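Long-range contacts in discoidin-2 (Dictyostelium discoideum, PDB 2VM9), which binds galactose and N-acetylgalactosamine as a trimeric lectin and may take part in spore formation and the making of the spore coat: residues A[72-78]-A[148-154]; A[87-93]-A[109-115]; A[175-179]-A[241-245]. One frame throughout, in Å; residues are numbered along the deposited sequence.

Contact 1. Residues A[72-78]-A[148-154]; sequences HFVAIST and RWELYAL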
loop_
_atom_site.group_PDB
_atom_site.type_symbol
_atom_site.label_atom_id
_atom_site.label_comp_id
_atom_site.label_asym_id
_atom_site.label_seq_id
_atom_site.Cartn_x
_atom_site.Cartn_y
_atom_site.Cartn_z
ATOM N N HIS A 72 -1.763 -12.630 -3.132
ATOM C CA HIS A 72 -1.829 -14.067 -2.983
ATOM C C HIS A 72 -2.605 -14.572 -4.187
ATOM O O HIS A 72 -3.845 -14.536 -4.190
ATOM C CB HIS A 72 -2.532 -14.421 -1.670
ATOM C CG HIS A 72 -1.688 -14.141 -0.465
ATOM N ND1 HIS A 72 -1.644 -12.907 0.139
ATOM C CD2 HIS A 72 -0.806 -14.921 0.204
ATOM C CE1 HIS A 72 -0.795 -12.942 1.151
ATOM N NE2 HIS A 72 -0.267 -14.151 1.207
ATOM N N PHE A 73 -1.875 -14.993 -5.224
ATOM C CA PHE A 73 -2.515 -15.440 -6.447
ATOM C C PHE A 73 -3.032 -16.853 -6.285
ATOM O O PHE A 73 -2.254 -17.755 -5.952
ATOM C CB PHE A 73 -1.534 -15.392 -7.614
ATOM C CG PHE A 73 -1.182 -13.986 -8.051
ATOM C CD1 PHE A 73 -2.127 -13.192 -8.693
ATOM C CD2 PHE A 73 0.097 -13.479 -7.840
ATOM C CE1 PHE A 73 -1.780 -11.865 -9.126
ATOM C CE2 PHE A 73 0.471 -12.184 -8.263
ATOM C CZ PHE A 73 -0.488 -11.368 -8.903
ATOM N N VAL A 74 -4.327 -17.032 -6.529
ATOM C CA VAL A 74 -4.978 -18.342 -6.372
ATOM C C VAL A 74 -5.201 -19.077 -7.696
ATOM O O VAL A 74 -5.373 -20.302 -7.716
ATOM C CB VAL A 74 -6.332 -18.239 -5.580
ATOM C CG1 VAL A 74 -6.081 -17.690 -4.194
ATOM C CG2 VAL A 74 -7.390 -17.390 -6.343
ATOM N N ALA A 75 -5.228 -18.337 -8.809
ATOM C CA ALA A 75 -5.371 -19.004 -10.105
ATOM C C ALA A 75 -4.934 -18.097 -11.225
ATOM O O ALA A 75 -4.827 -16.862 -11.047
ATOM C CB ALA A 75 -6.837 -19.448 -10.345
ATOM N N ILE A 76 -4.649 -18.733 -12.361
ATOM C CA ILE A 76 -4.461 -18.006 -13.622
ATOM C C ILE A 76 -5.358 -18.672 -14.659
ATOM O O ILE A 76 -5.518 -19.906 -14.653
ATOM C CB ILE A 76 -2.981 -18.056 -14.076
ATOM C CG1 ILE A 76 -2.772 -17.260 -15.377
ATOM C CG2 ILE A 76 -2.488 -19.531 -14.239
ATOM C CD1 ILE A 76 -1.310 -17.160 -15.748
ATOM N N SER A 77 -5.932 -17.873 -15.559
ATOM C CA SER A 77 -6.686 -18.408 -16.671
ATOM C C SER A 77 -6.074 -17.857 -17.951
ATOM O O SER A 77 -5.758 -16.675 -18.001
ATOM C CB SER A 77 -8.130 -17.959 -16.615
ATOM O OG SER A 77 -8.777 -18.642 -15.551
ATOM N N THR A 78 -5.910 -18.707 -18.955
ATOM C CA THR A 78 -5.454 -18.256 -20.281
ATOM C C THR A 78 -6.431 -18.702 -21.364
ATOM O O THR A 78 -7.186 -19.666 -21.209
ATOM C CB THR A 78 -4.014 -18.741 -20.640
ATOM O OG1 THR A 78 -4.017 -20.160 -20.845
ATOM C CG2 THR A 78 -3.013 -18.373 -19.507
ATOM N N ARG A 148 -5.027 -14.270 -24.246
ATOM C CA ARG A 148 -5.765 -13.456 -23.299
ATOM C C ARG A 148 -5.677 -14.193 -21.963
ATOM O O ARG A 148 -5.454 -15.396 -21.940
ATOM C CB ARG A 148 -7.224 -13.281 -23.723
ATOM C CG ARG A 148 -7.377 -12.410 -24.975
ATOM C CD ARG A 148 -8.836 -12.452 -25.499
ATOM N NE ARG A 148 -9.086 -13.759 -26.125
ATOM C CZ ARG A 148 -10.285 -14.194 -26.513
ATOM N NH1 ARG A 148 -11.372 -13.422 -26.343
ATOM N NH2 ARG A 148 -10.414 -15.416 -27.041
ATOM N N TRP A 149 -5.816 -13.459 -20.856
ATOM C CA TRP A 149 -5.587 -14.056 -19.550
ATOM C C TRP A 149 -6.185 -13.223 -18.436
ATOM O O TRP A 149 -6.574 -12.058 -18.642
ATOM C CB TRP A 149 -4.084 -14.281 -19.288
ATOM C CG TRP A 149 -3.259 -13.028 -19.161
ATOM C CD1 TRP A 149 -3.419 -11.830 -19.835
ATOM C CD2 TRP A 149 -2.127 -12.860 -18.309
ATOM N NE1 TRP A 149 -2.438 -10.929 -19.424
ATOM C CE2 TRP A 149 -1.623 -11.554 -18.520
ATOM C CE3 TRP A 149 -1.465 -13.702 -17.403
ATOM C CZ2 TRP A 149 -0.507 -11.062 -17.821
ATOM C CZ3 TRP A 149 -0.365 -13.226 -16.729
ATOM C CH2 TRP A 149 0.115 -11.912 -16.950
ATOM N N GLU A 150 -6.256 -13.850 -17.266
ATOM C CA GLU A 150 -6.644 -13.169 -16.053
ATOM C C GLU A 150 -5.886 -13.813 -14.905
ATOM O O GLU A 150 -5.502 -14.998 -14.959
ATOM C CB GLU A 150 -8.158 -13.255 -15.846
ATOM C CG GLU A 150 -8.694 -12.544 -14.570
ATOM C CD GLU A 150 -8.322 -11.055 -14.523
ATOM O OE1 GLU A 150 -9.212 -10.221 -14.768
ATOM O OE2 GLU A 150 -7.155 -10.729 -14.218
ATOM N N LEU A 151 -5.628 -13.004 -13.885
ATOM C CA LEU A 151 -4.941 -13.458 -12.686
ATOM C C LEU A 151 -5.893 -13.233 -11.553
ATOM O O LEU A 151 -6.430 -12.125 -11.427
ATOM C CB LEU A 151 -3.696 -12.588 -12.474
ATOM C CG LEU A 151 -2.511 -12.921 -13.386
ATOM C CD1 LEU A 151 -1.518 -11.783 -13.381
ATOM C CD2 LEU A 151 -1.844 -14.278 -12.961
ATOM N N TYR A 152 -6.077 -14.264 -10.717
ATOM C CA TYR A 152 -7.047 -14.225 -9.605
ATOM C C TYR A 152 -6.292 -14.198 -8.283
ATOM O O TYR A 152 -5.368 -14.984 -8.085
ATOM C CB TYR A 152 -7.998 -15.422 -9.642
ATOM C CG TYR A 152 -8.784 -15.426 -10.911
ATOM C CD1 TYR A 152 -9.970 -14.700 -11.007
ATOM C CD2 TYR A 152 -8.308 -16.112 -12.033
ATOM C CE1 TYR A 152 -10.684 -14.650 -12.172
ATOM C CE2 TYR A 152 -9.024 -16.080 -13.234
ATOM C CZ TYR A 152 -10.221 -15.365 -13.282
ATOM O OH TYR A 152 -10.948 -15.282 -14.417
ATOM N N ALA A 153 -6.675 -13.270 -7.409
ATOM C CA ALA A 153 -5.970 -13.114 -6.134
ATOM C C ALA A 153 -6.975 -13.110 -4.984
ATOM O O ALA A 153 -8.160 -12.827 -5.177
ATOM C CB ALA A 153 -5.147 -11.790 -6.128
ATOM N N LEU A 154 -6.505 -13.420 -3.778
ATOM C CA LEU A 154 -7.375 -13.249 -2.619
ATOM C C LEU A 154 -7.758 -11.785 -2.461
ATOM O O LEU A 154 -6.949 -10.918 -2.709
ATOM C CB LEU A 154 -6.661 -13.684 -1.343
ATOM C CG LEU A 154 -6.323 -15.170 -1.257
ATOM C CD1 LEU A 154 -5.563 -15.441 0.053
ATOM C CD2 LEU A 154 -7.623 -15.991 -1.346
HETATM O O HOH W 1 -4.221 -10.977 -2.637
HETATM O O HOH W 2 -11.491 -17.810 -15.464
#
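A classic beta bulge marks this antiparallel strand pair, where Val-74 and Ala-75 both face Tyr-152. Tyr-152 O accepts a bond of 2.8 Å from Val-74 N and a weak one of 3.4 Å from Ala-75 N. Past the bulge the ladder is regular. Tyr-152 N donates to Ala-75 O, and Ser-77 and Glu-150 exchange a pair of backbone bonds. At the other end Leu-154 N donates to His-72 O.

The bulge shifts the register by one residue, yet the two faces of the sheet stay distinct. Phe-73, Ile-76, Thr-78, Trp-149, Leu-151 and Ala-153 share one face. Ile-76 and Leu-151 lie side by side there and point the same way. The Ile-76 chain is extended (chi1 -178°, chi2 173°), which carries CD1 to the rim of the indole, 3.8 Å from Trp-149 CE3 and in the ring plane. Phe-73 CE1 reaches Leu-151 CB at 3.9 Å. This face looks into the beta-sandwich of the F5/8 type C domain, where Ile-134 and Ile-136 of strand 133-142 pack on it.

The other face carries Ala-75, Ser-77, Glu-150 and Tyr-152. The phenol presents its edge to Ser-77, with Ser-77 OG 3.5 Å from Tyr-152 CE2. Glu-150 CG lies 3.4 Å above one face of that ring, offset toward the rim. A water joins Ser-77 OG to Tyr-152 OH, and Ser-77 OG is also hydrogen-bonded to Thr-122 OG1. Glu-150 OE2 accepts from Leu-151 N through its anti lone pair, and again from Leu-11 N. Beside the bulge, Val-74 CG1 meets Leu-154 CD2 at 3.7 Å. His-72 NE2 is hydrogen-bonded to Asn-257 OD1 of the second subunit, so this end of the pair reaches the trimer interface.

Contact 2. Residues A[87-93]-A[109-115]; sequences WVTSYKL and EIINANK
Tyr-91 holds CG between its backbone N and carbonyl carbon (chi1 61°), and Ile-111 turns CG2 anti to its own N, bringing the ring and the methyl together. Ile-111 CG2 makes a CH-pi contact, 4.2 Å from the centroid of the Tyr-91 ring and over its face. Ala-113 CB meets the edge of the same ring, 3.6 Å from Tyr-91 CE2. Ile-111 CD1 also touches Leu-93 CD1.

Between them the backbones of Tyr-91 and Ile-111 exchange two bonds. Ile-111 N to Tyr-91 O is the shorter, at 2.7 Å. This is the hairpin of strands 87-96 and 102-112, at one margin of the five-stranded sheet. Thr-89 and Ser-90 form a classic beta bulge opposite Thr-140. Beside it, Ala-113 N approaches Thr-89 O from above the carbonyl plane, 53° out of it, while Asn-114 N meets Val-88 O in plane.

The indole of Trp-87 lies against the backbone, with Lys-115 C 3.2 Å above its plane, offset toward the rim. The Tyr-91 ring is thus held by apolar groups on a face and at an edge, while a water donating to both Thr-89 O and Asn-114 O satisfies polar backbone atoms near the bulge.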
loop_
_atom_site.group_PDB
_atom_site.type_symbol
_atom_site.label_atom_id
_atom_site.label_comp_id
_atom_site.label_asym_id
_atom_site.label_seq_id
_atom_site.Cartn_x
_atom_site.Cartn_y
_atom_site.Cartn_z
ATOM N N TRP A 87 -2.812 -19.208 -30.533
ATOM C CA TRP A 87 -2.986 -19.442 -29.099
ATOM C C TRP A 87 -1.697 -20.023 -28.512
ATOM O O TRP A 87 -0.915 -20.676 -29.220
ATOM C CB TRP A 87 -4.197 -20.370 -28.779
ATOM C CG TRP A 87 -4.271 -21.659 -29.573
ATOM C CD1 TRP A 87 -3.613 -22.841 -29.303
ATOM C CD2 TRP A 87 -5.081 -21.897 -30.725
ATOM N NE1 TRP A 87 -3.987 -23.813 -30.224
ATOM C CE2 TRP A 87 -4.874 -23.251 -31.115
ATOM C CE3 TRP A 87 -5.974 -21.088 -31.476
ATOM C CZ2 TRP A 87 -5.504 -23.815 -32.246
ATOM C CZ3 TRP A 87 -6.635 -21.665 -32.579
ATOM C CH2 TRP A 87 -6.388 -23.021 -32.945
ATOM N N VAL A 88 -1.462 -19.752 -27.234
ATOM C CA VAL A 88 -0.324 -20.350 -26.558
ATOM C C VAL A 88 -0.699 -21.736 -26.075
ATOM O O VAL A 88 -1.694 -21.896 -25.383
ATOM C CB VAL A 88 0.145 -19.434 -25.413
ATOM C CG1 VAL A 88 1.187 -20.137 -24.532
ATOM C CG2 VAL A 88 0.681 -18.120 -26.032
ATOM N N THR A 89 0.111 -22.742 -26.437
ATOM C CA THR A 89 -0.216 -24.125 -26.107
ATOM C C THR A 89 0.452 -24.600 -24.808
ATOM O O THR A 89 0.022 -25.594 -24.211
ATOM C CB THR A 89 0.181 -25.073 -27.262
ATOM O OG1 THR A 89 1.554 -24.806 -27.606
ATOM C CG2 THR A 89 -0.718 -24.868 -28.481
ATOM N N SER A 90 1.521 -23.927 -24.371
ATOM C CA SER A 90 2.123 -24.232 -23.072
ATOM C C SER A 90 2.919 -23.031 -22.609
ATOM O O SER A 90 3.381 -22.241 -23.437
ATOM C CB SER A 90 3.029 -25.483 -23.124
ATOM O OG SER A 90 4.296 -25.252 -23.756
ATOM N N TYR A 91 3.075 -22.913 -21.298
ATOM C CA TYR A 91 3.877 -21.818 -20.762
ATOM C C TYR A 91 4.471 -22.173 -19.400
ATOM O O TYR A 91 4.064 -23.156 -18.751
ATOM C CB TYR A 91 3.017 -20.539 -20.655
ATOM C CG TYR A 91 1.811 -20.670 -19.727
ATOM C CD1 TYR A 91 1.935 -20.424 -18.350
ATOM C CD2 TYR A 91 0.545 -20.997 -20.229
ATOM C CE1 TYR A 91 0.828 -20.544 -17.491
ATOM C CE2 TYR A 91 -0.574 -21.098 -19.371
ATOM C CZ TYR A 91 -0.408 -20.872 -18.015
ATOM O OH TYR A 91 -1.490 -20.946 -17.179
ATOM N N LYS A 92 5.445 -21.364 -18.999
ATOM C CA LYS A 92 6.011 -21.375 -17.650
ATOM C C LYS A 92 5.602 -20.086 -16.937
ATOM O O LYS A 92 5.170 -19.102 -17.570
ATOM C CB LYS A 92 7.545 -21.448 -17.707
ATOM C CG LYS A 92 8.097 -22.796 -18.238
ATOM C CD LYS A 92 9.621 -22.728 -18.371
ATOM C CE LYS A 92 10.125 -24.028 -18.986
ATOM N NZ LYS A 92 11.619 -24.152 -18.889
ATOM N N LEU A 93 5.727 -20.102 -15.616
ATOM C CA LEU A 93 5.427 -18.924 -14.806
ATOM C C LEU A 93 6.630 -18.626 -13.938
ATOM O O LEU A 93 7.303 -19.545 -13.450
ATOM C CB LEU A 93 4.207 -19.151 -13.906
ATOM C CG LEU A 93 2.829 -19.237 -14.548
ATOM C CD1 LEU A 93 1.830 -19.733 -13.468
ATOM C CD2 LEU A 93 2.402 -17.862 -15.173
ATOM N N GLU A 109 7.943 -25.838 -14.065
ATOM C CA GLU A 109 6.901 -26.690 -14.641
ATOM C C GLU A 109 6.375 -26.073 -15.917
ATOM O O GLU A 109 6.035 -24.889 -15.948
ATOM C CB GLU A 109 5.726 -26.888 -13.670
ATOM C CG GLU A 109 4.566 -27.712 -14.283
ATOM C CD GLU A 109 3.289 -27.734 -13.445
ATOM O OE1 GLU A 109 3.243 -27.112 -12.354
ATOM O OE2 GLU A 109 2.306 -28.379 -13.900
ATOM N N ILE A 110 6.304 -26.878 -16.979
ATOM C CA ILE A 110 5.663 -26.398 -18.205
ATOM C C ILE A 110 4.172 -26.701 -18.068
ATOM O O ILE A 110 3.780 -27.866 -17.957
ATOM C CB ILE A 110 6.304 -27.026 -19.470
ATOM C CG1 ILE A 110 7.763 -26.571 -19.570
ATOM C CG2 ILE A 110 5.492 -26.637 -20.757
ATOM C CD1 ILE A 110 8.552 -27.126 -20.735
ATOM N N ILE A 111 3.355 -25.657 -18.068
ATOM C CA ILE A 111 1.908 -25.777 -17.891
ATOM C C ILE A 111 1.240 -25.955 -19.238
ATOM O O ILE A 111 1.504 -25.199 -20.177
ATOM C CB ILE A 111 1.359 -24.524 -17.189
ATOM C CG1 ILE A 111 1.975 -24.451 -15.779
ATOM C CG2 ILE A 111 -0.175 -24.480 -17.229
ATOM C CD1 ILE A 111 1.866 -23.105 -15.125
ATOM N N ASN A 112 0.410 -26.983 -19.349
ATOM C CA ASN A 112 -0.301 -27.201 -20.604
ATOM C C ASN A 112 -1.427 -26.189 -20.722
ATOM O O ASN A 112 -2.198 -26.002 -19.776
ATOM C CB ASN A 112 -0.845 -28.622 -20.663
ATOM C CG ASN A 112 0.260 -29.652 -20.735
ATOM O OD1 ASN A 112 1.224 -29.494 -21.488
ATOM N ND2 ASN A 112 0.137 -30.715 -19.935
ATOM N N ALA A 113 -1.507 -25.519 -21.864
ATOM C CA ALA A 113 -2.434 -24.415 -21.969
ATOM C C ALA A 113 -3.478 -24.629 -23.056
ATOM O O ALA A 113 -4.196 -25.642 -23.036
ATOM C CB ALA A 113 -1.659 -23.063 -22.134
ATOM N N ASN A 114 -3.570 -23.697 -24.002
ATOM C CA ASN A 114 -4.730 -23.656 -24.885
ATOM C C ASN A 114 -4.615 -24.485 -26.161
ATOM O O ASN A 114 -3.508 -24.851 -26.576
ATOM C CB ASN A 114 -5.074 -22.205 -25.196
ATOM C CG ASN A 114 -5.379 -21.432 -23.945
ATOM O OD1 ASN A 114 -4.521 -20.705 -23.423
ATOM N ND2 ASN A 114 -6.594 -21.642 -23.397
ATOM N N LYS A 115 -5.767 -24.801 -26.754
ATOM C CA LYS A 115 -5.810 -25.585 -27.984
ATOM C C LYS A 115 -6.819 -25.006 -28.981
ATOM O O LYS A 115 -7.168 -25.636 -29.990
ATOM C CB LYS A 115 -6.141 -27.050 -27.653
ATOM C CG LYS A 115 -5.029 -27.788 -26.937
ATOM C CD LYS A 115 -5.389 -29.250 -26.778
ATOM C CE LYS A 115 -4.305 -29.951 -25.973
ATOM N NZ LYS A 115 -4.890 -31.172 -25.285
HETATM O O HOH W 3 -3.279 -18.912 -25.330
HETATM O O HOH W 4 -1.955 -27.146 -25.612
HETATM O O HOH W 5 6.413 -22.693 -14.267
#

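Contact 3. Residues A[175-179]-A[241-245]; sequences SLNSG and NAVYD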
loop_
_atom_site.group_PDB
_atom_site.type_symbol
_atom_site.label_atom_id
_atom_site.label_comp_id
_atom_site.label_asym_id
_atom_site.label_seq_id
_atom_site.Cartn_x
_atom_site.Cartn_y
_atom_site.Cartn_z
ATOM N N SER A 175 -5.444 14.464 41.051
ATOM C CA SER A 175 -6.883 14.267 40.931
ATOM C C SER A 175 -7.387 12.970 41.564
ATOM O O SER A 175 -8.515 12.938 42.087
ATOM C CB SER A 175 -7.294 14.275 39.455
ATOM O OG SER A 175 -7.275 15.579 38.979
ATOM N N LEU A 176 -6.588 11.902 41.474
ATOM C CA LEU A 176 -6.963 10.606 42.025
ATOM C C LEU A 176 -6.183 10.232 43.280
ATOM O O LEU A 176 -6.254 9.084 43.753
ATOM C CB LEU A 176 -6.800 9.505 40.962
ATOM C CG LEU A 176 -7.735 9.588 39.745
ATOM C CD1 LEU A 176 -7.506 8.317 38.914
ATOM C CD2 LEU A 176 -9.238 9.722 40.139
ATOM N N ASN A 177 -5.479 11.204 43.830
ATOM C CA ASN A 177 -4.580 10.961 44.950
ATOM C C ASN A 177 -5.221 11.040 46.337
ATOM O O ASN A 177 -4.511 11.075 47.348
ATOM C CB ASN A 177 -3.369 11.895 44.897
ATOM C CG ASN A 177 -2.189 11.322 45.661
ATOM O OD1 ASN A 177 -1.862 10.134 45.499
ATOM N ND2 ASN A 177 -1.549 12.151 46.495
ATOM N N SER A 178 -6.549 11.040 46.386
ATOM C CA SER A 178 -7.267 11.070 47.664
ATOM C C SER A 178 -8.679 10.585 47.434
ATOM O O SER A 178 -9.139 10.538 46.299
ATOM C CB SER A 178 -7.318 12.502 48.241
ATOM O OG SER A 178 -8.012 13.394 47.377
ATOM N N GLY A 179 -9.379 10.262 48.518
ATOM C CA GLY A 179 -10.786 9.901 48.395
ATOM C C GLY A 179 -11.099 8.434 48.552
ATOM O O GLY A 179 -10.214 7.593 48.751
ATOM N N ASN A 241 -7.740 3.528 47.235
ATOM C CA ASN A 241 -6.416 3.783 46.686
ATOM C C ASN A 241 -6.189 5.241 46.385
ATOM O O ASN A 241 -7.041 5.881 45.779
ATOM C CB ASN A 241 -6.213 3.001 45.394
ATOM C CG ASN A 241 -6.125 1.515 45.642
ATOM O OD1 ASN A 241 -7.138 0.852 45.834
ATOM N ND2 ASN A 241 -4.910 0.989 45.609
ATOM N N ALA A 242 -5.024 5.729 46.783
ATOM C CA ALA A 242 -4.564 7.077 46.434
ATOM C C ALA A 242 -3.623 6.900 45.244
ATOM O O ALA A 242 -2.510 6.372 45.382
ATOM C CB ALA A 242 -3.832 7.697 47.624
ATOM N N VAL A 243 -4.069 7.329 44.065
ATOM C CA VAL A 243 -3.227 7.224 42.860
ATOM C C VAL A 243 -2.607 8.594 42.591
ATOM O O VAL A 243 -3.332 9.568 42.407
ATOM C CB VAL A 243 -4.049 6.773 41.631
ATOM C CG1 VAL A 243 -3.199 6.858 40.337
ATOM C CG2 VAL A 243 -4.622 5.355 41.856
ATOM N N TYR A 244 -1.267 8.660 42.606
ATOM C CA TYR A 244 -0.538 9.929 42.449
ATOM C C TYR A 244 -0.419 10.322 40.977
ATOM O O TYR A 244 -0.683 11.474 40.596
ATOM C CB TYR A 244 0.853 9.775 43.090
ATOM C CG TYR A 244 1.639 11.045 43.207
ATOM C CD1 TYR A 244 1.653 11.745 44.415
ATOM C CD2 TYR A 244 2.361 11.548 42.129
ATOM C CE1 TYR A 244 2.383 12.893 44.553
ATOM C CE2 TYR A 244 3.094 12.724 42.252
ATOM C CZ TYR A 244 3.095 13.378 43.484
ATOM O OH TYR A 244 3.804 14.544 43.657
ATOM N N ASP A 245 -0.042 9.357 40.139
ATOM C CA ASP A 245 -0.018 9.575 38.687
ATOM C C ASP A 245 -0.050 8.221 37.964
ATOM O O ASP A 245 0.315 7.177 38.536
ATOM C CB ASP A 245 1.251 10.357 38.278
ATOM C CG ASP A 245 1.137 10.997 36.893
ATOM O OD1 ASP A 245 0.011 11.136 36.386
ATOM O OD2 ASP A 245 2.185 11.375 36.312
HETATM O O HOH W 6 -3.888 11.648 40.673
HETATM O O HOH W 7 -0.269 8.138 46.131
#
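Asn-177, Val-243 and Leu-176 carry this contact between the loop 175-179 and residues 241-245, which lead into strand 243-254. One direct backbone bond joins them. Val-243 N donates to Leu-176 O at 2.8 Å, coming from above the carbonyl plane, 45° out of it. Alongside it, Leu-176 CB and Val-243 CB touch at 3.9 Å. The two side chains are buried, with Ile-171 against both of them.

Asn-177 turns CG anti to its backbone N (chi1 -157°), which brings its amide over the backbone at Tyr-244. Asn-177 OD1 comes within 3.3 Å of Tyr-244 CA. Asn-177 ND2 lies 3.8 Å from Tyr-244 CD1, and the amide and ring planes stand 83° apart. Ala-242 CB packs against the Asn-177 carbonyl, 3.5 Å from Asn-177 O.

Two waters supplement these contacts. One accepts from Leu-176 N and can also donate to Val-243 O. The other sits between Asn-177 OD1 and Ala-242 O, close enough to bond either.

The Tyr-244 ring also makes a cation-pi contact with Arg-174, just before the loop, and packs on Gln-216 of the third subunit. Asn-241 OD1 is hydrogen-bonded to NH1 of Arg-218, a carbohydrate-binding residue. Tyr-244 and Asp-245 both face Asp-209, another sugar-binding residue, in a classic beta bulge beside the carbohydrate site of this H-type lectin domain.

Contacts 1 and 2 belong to the F5/8 type C beta-sandwich, with centres 14 Å apart. Contact 2 is nested along the chain inside the loop closed by contact 1. They lie in different sheets of the sandwich and touch across its interior. Ile-76 and Thr-78 pack on Tyr-91, Ile-76 also meets Leu-93, and a probable hydrogen bond runs from Thr-78 OG1 to Asn-114 OD1. Contact 3 follows later in the chain, in the lectin-like region. Its centre is 61 Å from that of contact 1 and 74 Å from that of contact 2, on the opposite side of the chain's centre. The subunit therefore keeps its sandwich well apart from its sugar-binding end.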